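Angiotensin-converting enzyme (Anopheles gambiae, PDB 6S1Y) probably acts as a zinc-dependent metallopeptidase of the angiotensin-converting enzyme family, trimming short peptides in the mosquito. Local coordinates at residues A[221-233]-A[256-268]. Sequence-based numbering, arbitrary orientation.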
ATOM      1  N   LEU A 221      14.215 -16.718   3.371  1.00 36.87           N
ATOM      2  CA  LEU A 221      14.788 -15.448   2.915  1.00 33.04           C
ATOM      3  C   LEU A 221      15.267 -14.628   4.096  1.00 33.69           C
ATOM      4  O   LEU A 221      16.388 -14.107   4.095  1.00 31.76           O
ATOM      5  CB  LEU A 221      13.748 -14.658   2.128  1.00 33.65           C
ATOM      6  CG  LEU A 221      14.232 -13.337   1.537  1.00 36.26           C
ATOM      7  CD1 LEU A 221      15.427 -13.564   0.579  1.00 34.40           C
ATOM      8  CD2 LEU A 221      13.084 -12.624   0.787  1.00 37.13           C
ATOM      9  N   HIS A 222      14.396 -14.472   5.107  1.00 34.90           N
ATOM     10  CA  HIS A 222      14.785 -13.888   6.381  1.00 33.51           C
ATOM     11  C   HIS A 222      16.093 -14.466   6.891  1.00 32.90           C
ATOM     12  O   HIS A 222      16.953 -13.732   7.390  1.00 33.60           O
ATOM     13  CB  HIS A 222      13.671 -14.139   7.395  1.00 33.65           C
ATOM     14  CG  HIS A 222      14.004 -13.723   8.787  1.00 33.21           C
ATOM     15  ND1 HIS A 222      14.895 -14.416   9.572  1.00 31.15           N
ATOM     16  CD2 HIS A 222      13.561 -12.686   9.533  1.00 34.26           C
ATOM     17  CE1 HIS A 222      15.005 -13.810  10.737  1.00 32.92           C
ATOM     18  NE2 HIS A 222      14.201 -12.762  10.742  1.00 34.18           N
ATOM     19  N   ALA A 223      16.266 -15.780   6.786  1.00 33.85           N
ATOM     20  CA  ALA A 223      17.475 -16.403   7.330  1.00 33.87           C
ATOM     21  C   ALA A 223      18.712 -16.003   6.537  1.00 32.15           C
ATOM     22  O   ALA A 223      19.789 -15.812   7.104  1.00 32.18           O
ATOM     23  CB  ALA A 223      17.312 -17.916   7.337  1.00 33.95           C
ATOM     24  N   TYR A 224      18.587 -15.877   5.219  1.00 34.30           N
ATOM     25  CA  TYR A 224      19.736 -15.461   4.416  1.00 33.93           C
ATOM     26  C   TYR A 224      20.105 -14.011   4.698  1.00 31.55           C
ATOM     27  O   TYR A 224      21.274 -13.688   4.918  1.00 33.46           O
ATOM     28  CB  TYR A 224      19.441 -15.669   2.935  1.00 35.31           C
ATOM     29  CG  TYR A 224      20.659 -15.428   2.060  1.00 33.83           C
ATOM     30  CD1 TYR A 224      21.597 -16.426   1.882  1.00 33.31           C
ATOM     31  CD2 TYR A 224      20.892 -14.190   1.472  1.00 34.85           C
ATOM     32  CE1 TYR A 224      22.730 -16.220   1.122  1.00 37.17           C
ATOM     33  CE2 TYR A 224      22.026 -13.971   0.673  1.00 36.05           C
ATOM     34  CZ  TYR A 224      22.941 -14.988   0.508  1.00 37.38           C
ATOM     35  OH  TYR A 224      24.058 -14.796  -0.250  1.00 37.10           O
ATOM     36  N   VAL A 225      19.115 -13.124   4.734  1.00 31.29           N
ATOM     37  CA  VAL A 225      19.389 -11.714   5.021  1.00 31.30           C
ATOM     38  C   VAL A 225      20.080 -11.578   6.369  1.00 32.16           C
ATOM     39  O   VAL A 225      21.088 -10.871   6.503  1.00 35.70           O
ATOM     40  CB  VAL A 225      18.087 -10.890   4.972  1.00 30.90           C
ATOM     41  CG1 VAL A 225      18.311  -9.453   5.434  1.00 32.62           C
ATOM     42  CG2 VAL A 225      17.518 -10.901   3.561  1.00 32.67           C
ATOM     43  N   ARG A 226      19.560 -12.250   7.391  1.00 31.97           N
ATOM     44  CA  ARG A 226      20.173 -12.172   8.710  1.00 31.75           C
ATOM     45  C   ARG A 226      21.616 -12.661   8.680  1.00 33.90           C
ATOM     46  O   ARG A 226      22.502 -12.048   9.287  1.00 34.70           O
ATOM     47  CB  ARG A 226      19.344 -12.967   9.712  1.00 32.63           C
ATOM     48  CG  ARG A 226      19.969 -13.140  11.108  1.00 34.17           C
ATOM     49  CD  ARG A 226      19.003 -13.803  12.085  1.00 35.29           C
ATOM     50  NE  ARG A 226      18.688 -15.180  11.732  1.00 34.15           N
ATOM     51  CZ  ARG A 226      17.777 -15.922  12.371  1.00 33.50           C
ATOM     52  NH1 ARG A 226      17.115 -15.407  13.381  1.00 31.93           N
ATOM     53  NH2 ARG A 226      17.537 -17.177  11.987  1.00 34.30           N
ATOM     54  N   TYR A 227      21.880 -13.758   7.970  1.00 33.19           N
ATOM     55  CA  TYR A 227      23.246 -14.246   7.865  1.00 34.15           C
ATOM     56  C   TYR A 227      24.162 -13.195   7.242  1.00 35.35           C
ATOM     57  O   TYR A 227      25.272 -12.955   7.736  1.00 35.62           O
ATOM     58  CB  TYR A 227      23.255 -15.544   7.061  1.00 34.12           C
ATOM     59  CG  TYR A 227      24.638 -16.025   6.717  1.00 36.02           C
ATOM     60  CD1 TYR A 227      25.288 -15.595   5.553  1.00 36.35           C
ATOM     61  CD2 TYR A 227      25.289 -16.915   7.536  1.00 36.91           C
ATOM     62  CE1 TYR A 227      26.566 -16.036   5.247  1.00 37.08           C
ATOM     63  CE2 TYR A 227      26.544 -17.372   7.244  1.00 37.65           C
ATOM     64  CZ  TYR A 227      27.181 -16.933   6.114  1.00 38.81           C
ATOM     65  OH  TYR A 227      28.428 -17.402   5.879  1.00 39.92           O
ATOM     66  N   LYS A 228      23.715 -12.547   6.146  1.00 35.66           N
ATOM     67  CA  LYS A 228      24.567 -11.565   5.467  1.00 35.37           C
ATOM     68  C   LYS A 228      24.731 -10.298   6.300  1.00 35.64           C
ATOM     69  O   LYS A 228      25.814  -9.708   6.335  1.00 39.65           O
ATOM     70  CB  LYS A 228      24.001 -11.208   4.091  1.00 37.11           C
ATOM     71  CG  LYS A 228      23.925 -12.356   3.123  1.00 37.25           C
ATOM     72  CD  LYS A 228      25.313 -12.880   2.697  1.00 39.45           C
ATOM     73  CE  LYS A 228      25.727 -12.332   1.335  1.00 43.35           C
ATOM     74  NZ  LYS A 228      27.062 -12.840   0.963  1.00 53.26           N
ATOM     75  N   LEU A 229      23.679  -9.837   6.964  1.00 35.83           N
ATOM     76  CA  LEU A 229      23.840  -8.647   7.805  1.00 36.86           C
ATOM     77  C   LEU A 229      24.819  -8.918   8.950  1.00 37.80           C
ATOM     78  O   LEU A 229      25.600  -8.044   9.333  1.00 37.79           O
ATOM     79  CB  LEU A 229      22.503  -8.197   8.357  1.00 35.34           C
ATOM     80  CG  LEU A 229      21.538  -7.586   7.354  1.00 35.75           C
ATOM     81  CD1 LEU A 229      20.190  -7.416   8.014  1.00 36.69           C
ATOM     82  CD2 LEU A 229      22.040  -6.231   6.861  1.00 35.58           C
ATOM     83  N   ARG A 230      24.805 -10.134   9.494  1.00 35.90           N
ATOM     84  CA  ARG A 230      25.742 -10.467  10.556  1.00 39.35           C
ATOM     85  C   ARG A 230      27.178 -10.525  10.045  1.00 38.48           C
ATOM     86  O   ARG A 230      28.097 -10.138  10.767  1.00 39.05           O
ATOM     87  CB  ARG A 230      25.353 -11.810  11.203  1.00 39.86           C
ATOM     88  CG  ARG A 230      26.295 -12.260  12.257  1.00 41.02           C
ATOM     89  CD  ARG A 230      25.708 -13.437  13.065  1.00 44.98           C
ATOM     90  NE  ARG A 230      26.673 -13.971  14.026  1.00 45.21           N
ATOM     91  CZ  ARG A 230      27.650 -14.816  13.690  1.00 51.23           C
ATOM     92  NH1 ARG A 230      27.789 -15.224  12.432  1.00 50.19           N
ATOM     93  NH2 ARG A 230      28.499 -15.257  14.606  1.00 52.61           N
ATOM     94  N   GLN A 231      27.409 -11.052   8.836  1.00 38.22           N
ATOM     95  CA  GLN A 231      28.761 -11.031   8.277  1.00 40.72           C
ATOM     96  C   GLN A 231      29.236  -9.594   8.053  1.00 42.53           C
ATOM     97  O   GLN A 231      30.404  -9.279   8.291  1.00 42.97           O
ATOM     98  CB  GLN A 231      28.816 -11.816   6.967  1.00 40.14           C
ATOM     99  CG  GLN A 231      28.597 -13.323   7.109  1.00 40.91           C
ATOM    100  CD  GLN A 231      29.700 -14.008   7.890  1.00 41.79           C
ATOM    101  OE1 GLN A 231      30.869 -13.877   7.567  1.00 47.15           O
ATOM    102  NE2 GLN A 231      29.324 -14.773   8.911  1.00 46.03           N
ATOM    103  N   LYS A 232      28.335  -8.704   7.628  1.00 40.62           N
ATOM    104  CA  LYS A 232      28.700  -7.316   7.346  1.00 43.71           C
ATOM    105  C   LYS A 232      28.859  -6.491   8.622  1.00 43.78           C
ATOM    106  O   LYS A 232      29.820  -5.729   8.750  1.00 46.57           O
ATOM    107  CB  LYS A 232      27.648  -6.672   6.425  1.00 42.93           C
ATOM    108  CG  LYS A 232      28.111  -6.429   4.969  1.00 49.30           C
ATOM    109  CD  LYS A 232      28.617  -7.697   4.272  1.00 54.73           C
ATOM    110  CE  LYS A 232      27.467  -8.638   3.851  1.00 53.21           C
ATOM    111  NZ  LYS A 232      27.894 -10.067   3.711  1.00 49.82           N
ATOM    112  N   TYR A 233      27.957  -6.641   9.592  1.00 41.11           N
ATOM    113  CA  TYR A 233      27.947  -5.772  10.757  1.00 40.98           C
ATOM    114  C   TYR A 233      28.499  -6.416  12.022  1.00 41.84           C
ATOM    115  O   TYR A 233      28.838  -5.692  12.955  1.00 44.81           O
ATOM    116  CB  TYR A 233      26.519  -5.301  11.065  1.00 40.83           C
ATOM    117  CG  TYR A 233      25.948  -4.238  10.149  1.00 43.01           C
ATOM    118  CD1 TYR A 233      26.564  -2.990   9.991  1.00 43.68           C
ATOM    119  CD2 TYR A 233      24.770  -4.463   9.489  1.00 40.49           C
ATOM    120  CE1 TYR A 233      26.018  -2.030   9.170  1.00 43.48           C
ATOM    121  CE2 TYR A 233      24.206  -3.500   8.685  1.00 41.44           C
ATOM    122  CZ  TYR A 233      24.823  -2.290   8.529  1.00 42.87           C
ATOM    123  OH  TYR A 233      24.213  -1.362   7.728  1.00 43.55           O
ATOM    124  N   THR A 256       9.776  -3.291   3.497  1.00 39.71           N
ATOM    125  CA  THR A 256      10.428  -3.798   2.302  1.00 38.98           C
ATOM    126  C   THR A 256      11.919  -3.589   2.514  1.00 38.08           C
ATOM    127  O   THR A 256      12.324  -2.592   3.127  1.00 38.50           O
ATOM    128  CB  THR A 256       9.966  -3.081   1.030  1.00 40.50           C
ATOM    129  OG1 THR A 256      10.112  -1.674   1.209  1.00 43.61           O
ATOM    130  CG2 THR A 256       8.492  -3.366   0.752  1.00 44.45           C
ATOM    131  N   TRP A 257      12.732  -4.518   2.028  1.00 35.98           N
ATOM    132  CA  TRP A 257      14.163  -4.462   2.263  1.00 37.31           C
ATOM    133  C   TRP A 257      14.949  -4.217   0.981  1.00 37.53           C
ATOM    134  O   TRP A 257      16.143  -4.512   0.930  1.00 37.62           O
ATOM    135  CB  TRP A 257      14.639  -5.755   2.940  1.00 36.19           C
ATOM    136  CG  TRP A 257      13.822  -6.201   4.126  1.00 35.54           C
ATOM    137  CD1 TRP A 257      12.965  -5.447   4.876  1.00 37.98           C
ATOM    138  CD2 TRP A 257      13.791  -7.516   4.693  1.00 36.19           C
ATOM    139  NE1 TRP A 257      12.399  -6.222   5.868  1.00 37.63           N
ATOM    140  CE2 TRP A 257      12.891  -7.494   5.769  1.00 36.49           C
ATOM    141  CE3 TRP A 257      14.432  -8.726   4.375  1.00 37.12           C
ATOM    142  CZ2 TRP A 257      12.621  -8.632   6.540  1.00 38.20           C
ATOM    143  CZ3 TRP A 257      14.148  -9.855   5.136  1.00 36.47           C
ATOM    144  CH2 TRP A 257      13.261  -9.794   6.204  1.00 37.00           C
ATOM    145  N   ASP A 258      14.299  -3.666  -0.049  1.00 39.37           N
ATOM    146  CA  ASP A 258      14.943  -3.393  -1.323  1.00 38.66           C
ATOM    147  C   ASP A 258      16.214  -2.573  -1.178  1.00 39.31           C
ATOM    148  O   ASP A 258      17.166  -2.780  -1.932  1.00 40.50           O
ATOM    149  CB  ASP A 258      13.952  -2.681  -2.260  1.00 43.09           C
ATOM    150  CG  ASP A 258      13.344  -1.415  -1.638  1.00 45.59           C
ATOM    151  OD1 ASP A 258      12.730  -1.500  -0.540  1.00 47.12           O
ATOM    152  OD2 ASP A 258      13.468  -0.336  -2.255  1.00 48.26           O
ATOM    153  N   ASN A 259      16.267  -1.657  -0.203  1.00 40.30           N
ATOM    154  CA  ASN A 259      17.433  -0.782  -0.063  1.00 40.11           C
ATOM    155  C   ASN A 259      18.682  -1.490   0.449  1.00 39.69           C
ATOM    156  O   ASN A 259      19.777  -0.929   0.334  1.00 38.98           O
ATOM    157  CB  ASN A 259      17.124   0.394   0.872  1.00 40.98           C
ATOM    158  CG  ASN A 259      16.218   1.421   0.234  1.00 43.12           C
ATOM    159  OD1 ASN A 259      16.393   1.769  -0.936  1.00 45.33           O
ATOM    160  ND2 ASN A 259      15.225   1.896   0.988  1.00 42.13           N
ATOM    161  N   ILE A 260      18.569  -2.695   1.008  1.00 39.07           N
ATOM    162  CA  ILE A 260      19.765  -3.453   1.342  1.00 38.56           C
ATOM    163  C   ILE A 260      19.972  -4.633   0.393  1.00 38.89           C
ATOM    164  O   ILE A 260      20.754  -5.546   0.697  1.00 39.72           O
ATOM    165  CB  ILE A 260      19.767  -3.902   2.810  1.00 36.95           C
ATOM    166  CG1 ILE A 260      18.522  -4.694   3.197  1.00 40.94           C
ATOM    167  CG2 ILE A 260      19.885  -2.680   3.734  1.00 38.38           C
ATOM    168  CD1 ILE A 260      18.544  -6.151   2.754  1.00 42.02           C
ATOM    169  N   ALA A 261      19.313  -4.630  -0.770  1.00 35.91           N
ATOM    170  CA  ALA A 261      19.444  -5.763  -1.685  1.00 38.15           C
ATOM    171  C   ALA A 261      20.880  -5.922  -2.178  1.00 37.89           C
ATOM    172  O   ALA A 261      21.448  -7.017  -2.123  1.00 36.63           O
ATOM    173  CB  ALA A 261      18.493  -5.619  -2.870  1.00 38.33           C
ATOM    174  N   ASP A 262      21.492  -4.840  -2.674  1.00 38.33           N
ATOM    175  CA  ASP A 262      22.850  -4.958  -3.190  1.00 39.24           C
ATOM    176  C   ASP A 262      23.837  -5.231  -2.069  1.00 38.26           C
ATOM    177  O   ASP A 262      24.749  -6.044  -2.230  1.00 39.68           O
ATOM    178  CB  ASP A 262      23.259  -3.691  -3.951  1.00 41.25           C
ATOM    179  CG  ASP A 262      22.538  -3.553  -5.284  1.00 43.91           C
ATOM    180  OD1 ASP A 262      21.810  -4.497  -5.685  1.00 45.47           O
ATOM    181  OD2 ASP A 262      22.683  -2.497  -5.931  1.00 47.05           O
ATOM    182  N   PHE A 263      23.685  -4.532  -0.945  1.00 38.39           N
ATOM    183  CA  PHE A 263      24.502  -4.739   0.254  1.00 38.62           C
ATOM    184  C   PHE A 263      24.542  -6.201   0.707  1.00 40.46           C
ATOM    185  O   PHE A 263      25.536  -6.636   1.288  1.00 40.90           O
ATOM    186  CB  PHE A 263      23.901  -3.849   1.355  1.00 38.71           C
ATOM    187  CG  PHE A 263      24.742  -3.697   2.570  1.00 40.10           C
ATOM    188  CD1 PHE A 263      26.009  -3.141   2.487  1.00 39.77           C
ATOM    189  CD2 PHE A 263      24.237  -4.047   3.827  1.00 40.92           C
ATOM    190  CE1 PHE A 263      26.784  -2.976   3.627  1.00 39.24           C
ATOM    191  CE2 PHE A 263      25.002  -3.883   4.964  1.00 41.40           C
ATOM    192  CZ  PHE A 263      26.279  -3.353   4.868  1.00 40.25           C
ATOM    193  N   THR A 264      23.479  -6.977   0.465  1.00 37.90           N
ATOM    194  CA  THR A 264      23.424  -8.349   0.945  1.00 38.25           C
ATOM    195  C   THR A 264      23.251  -9.380  -0.167  1.00 37.41           C
ATOM    196  O   THR A 264      22.933 -10.530   0.120  1.00 37.03           O
ATOM    197  CB  THR A 264      22.292  -8.506   1.962  1.00 38.14           C
ATOM    198  OG1 THR A 264      21.037  -8.200   1.331  1.00 37.77           O
ATOM    199  CG2 THR A 264      22.503  -7.587   3.152  1.00 38.32           C
ATOM    200  N   THR A 265      23.532  -9.018  -1.419  1.00 37.06           N
ATOM    201  CA  THR A 265      23.154  -9.861  -2.535  1.00 35.41           C
ATOM    202  C   THR A 265      24.060 -11.085  -2.637  1.00 36.03           C
ATOM    203  O   THR A 265      25.229 -11.057  -2.227  1.00 38.52           O
ATOM    204  CB  THR A 265      23.190  -9.062  -3.847  1.00 37.48           C
ATOM    205  OG1 THR A 265      22.479  -9.770  -4.876  1.00 38.64           O
ATOM    206  CG2 THR A 265      24.626  -8.806  -4.340  1.00 37.13           C
ATOM    207  N   PRO A 266      23.554 -12.175  -3.199  1.00 37.17           N
ATOM    208  CA  PRO A 266      24.383 -13.391  -3.298  1.00 37.21           C
ATOM    209  C   PRO A 266      25.669 -13.216  -4.089  1.00 38.50           C
ATOM    210  O   PRO A 266      26.697 -13.795  -3.716  1.00 37.27           O
ATOM    211  CB  PRO A 266      23.435 -14.389  -3.969  1.00 36.85           C
ATOM    212  CG  PRO A 266      22.084 -13.982  -3.514  1.00 35.99           C
ATOM    213  CD  PRO A 266      22.139 -12.445  -3.508  1.00 37.01           C
ATOM    214  N   PHE A 267      25.650 -12.449  -5.179  1.00 37.18           N
ATOM    215  CA  PHE A 267      26.768 -12.393  -6.126  1.00 37.95           C
ATOM    216  C   PHE A 267      27.057 -10.925  -6.406  1.00 39.91           C
ATOM    217  O   PHE A 267      26.712 -10.392  -7.474  1.00 38.89           O
ATOM    218  CB  PHE A 267      26.448 -13.207  -7.381  1.00 40.11           C
ATOM    219  CG  PHE A 267      26.203 -14.674  -7.077  1.00 37.86           C
ATOM    220  CD1 PHE A 267      27.250 -15.481  -6.683  1.00 38.56           C
ATOM    221  CD2 PHE A 267      24.942 -15.213  -7.141  1.00 37.45           C
ATOM    222  CE1 PHE A 267      27.048 -16.814  -6.357  1.00 40.88           C
ATOM    223  CE2 PHE A 267      24.715 -16.544  -6.823  1.00 40.79           C
ATOM    224  CZ  PHE A 267      25.776 -17.351  -6.433  1.00 40.88           C
ATOM    225  N   PRO A 268      27.689 -10.238  -5.451  1.00 38.27           N
ATOM    226  CA  PRO A 268      27.869  -8.791  -5.580  1.00 41.85           C
ATOM    227  C   PRO A 268      28.773  -8.374  -6.723  1.00 44.31           C
ATOM    228  O   PRO A 268      28.691  -7.211  -7.144  1.00 45.52           O
ATOM    229  CB  PRO A 268      28.477  -8.382  -4.223  1.00 42.27           C
ATOM    230  CG  PRO A 268      28.990  -9.654  -3.603  1.00 39.91           C
ATOM    231  CD  PRO A 268      28.102 -10.749  -4.132  1.00 39.42           C
TER
HETATM  232  O   HOH W   1      27.789 -13.341  -1.475  1.00 43.35           O
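His222 meets the benzo end of the Trp257 indole, whose CZ3 lies 4.3 Å from His222 CA at the indole edge; the NE2 of the histidine is hydrogen-bonded to Gly468 O, and the indole NE1 to Ala254 O. Two residues on, Tyr224 extends its ring, CG anti to the backbone N (chi1 -172°), past the loop: Thr264 O sits near the ring plane at the edge, 3.6 Å from Tyr224 CE2, and the hydroxyl oxygen OH comes 3.4 Å from Pro266 CA. Helix 577-590 packs against this same tyrosine. Both Val225 methyls touch the benzo ring of Trp257, CG2 at its edge, 3.9 Å from Trp257 CE3, with Ile260 CD1 beyond CG1. The contact thus lays the long connection between strand 244-245 and helix 276-281 along the last turns of helix 203-233, within the largely helical ACE fold. Where the two backbones come nearest, Lys228 CB rests 3.8 Å from Thr264 CB; the lysine chain bends at chi2 and chi3, and Lys228 NZ donates to a water 2.6 Å away that also donates to Pro266 O. Thr264 is steadied by its OG1, hydrogen-bonded to Ile260 O and to Tyr422 OH of helix 414-429. Leu229 CD2 touches Thr264 CG2 and the Phe263 edge. The Lys232 and Phe263 side chains pass each other heading in opposite directions, Lys232 CG 3.6 Å from Phe263 CZ, while the Tyr233 ring meets that phenyl obliquely, planes at 52°.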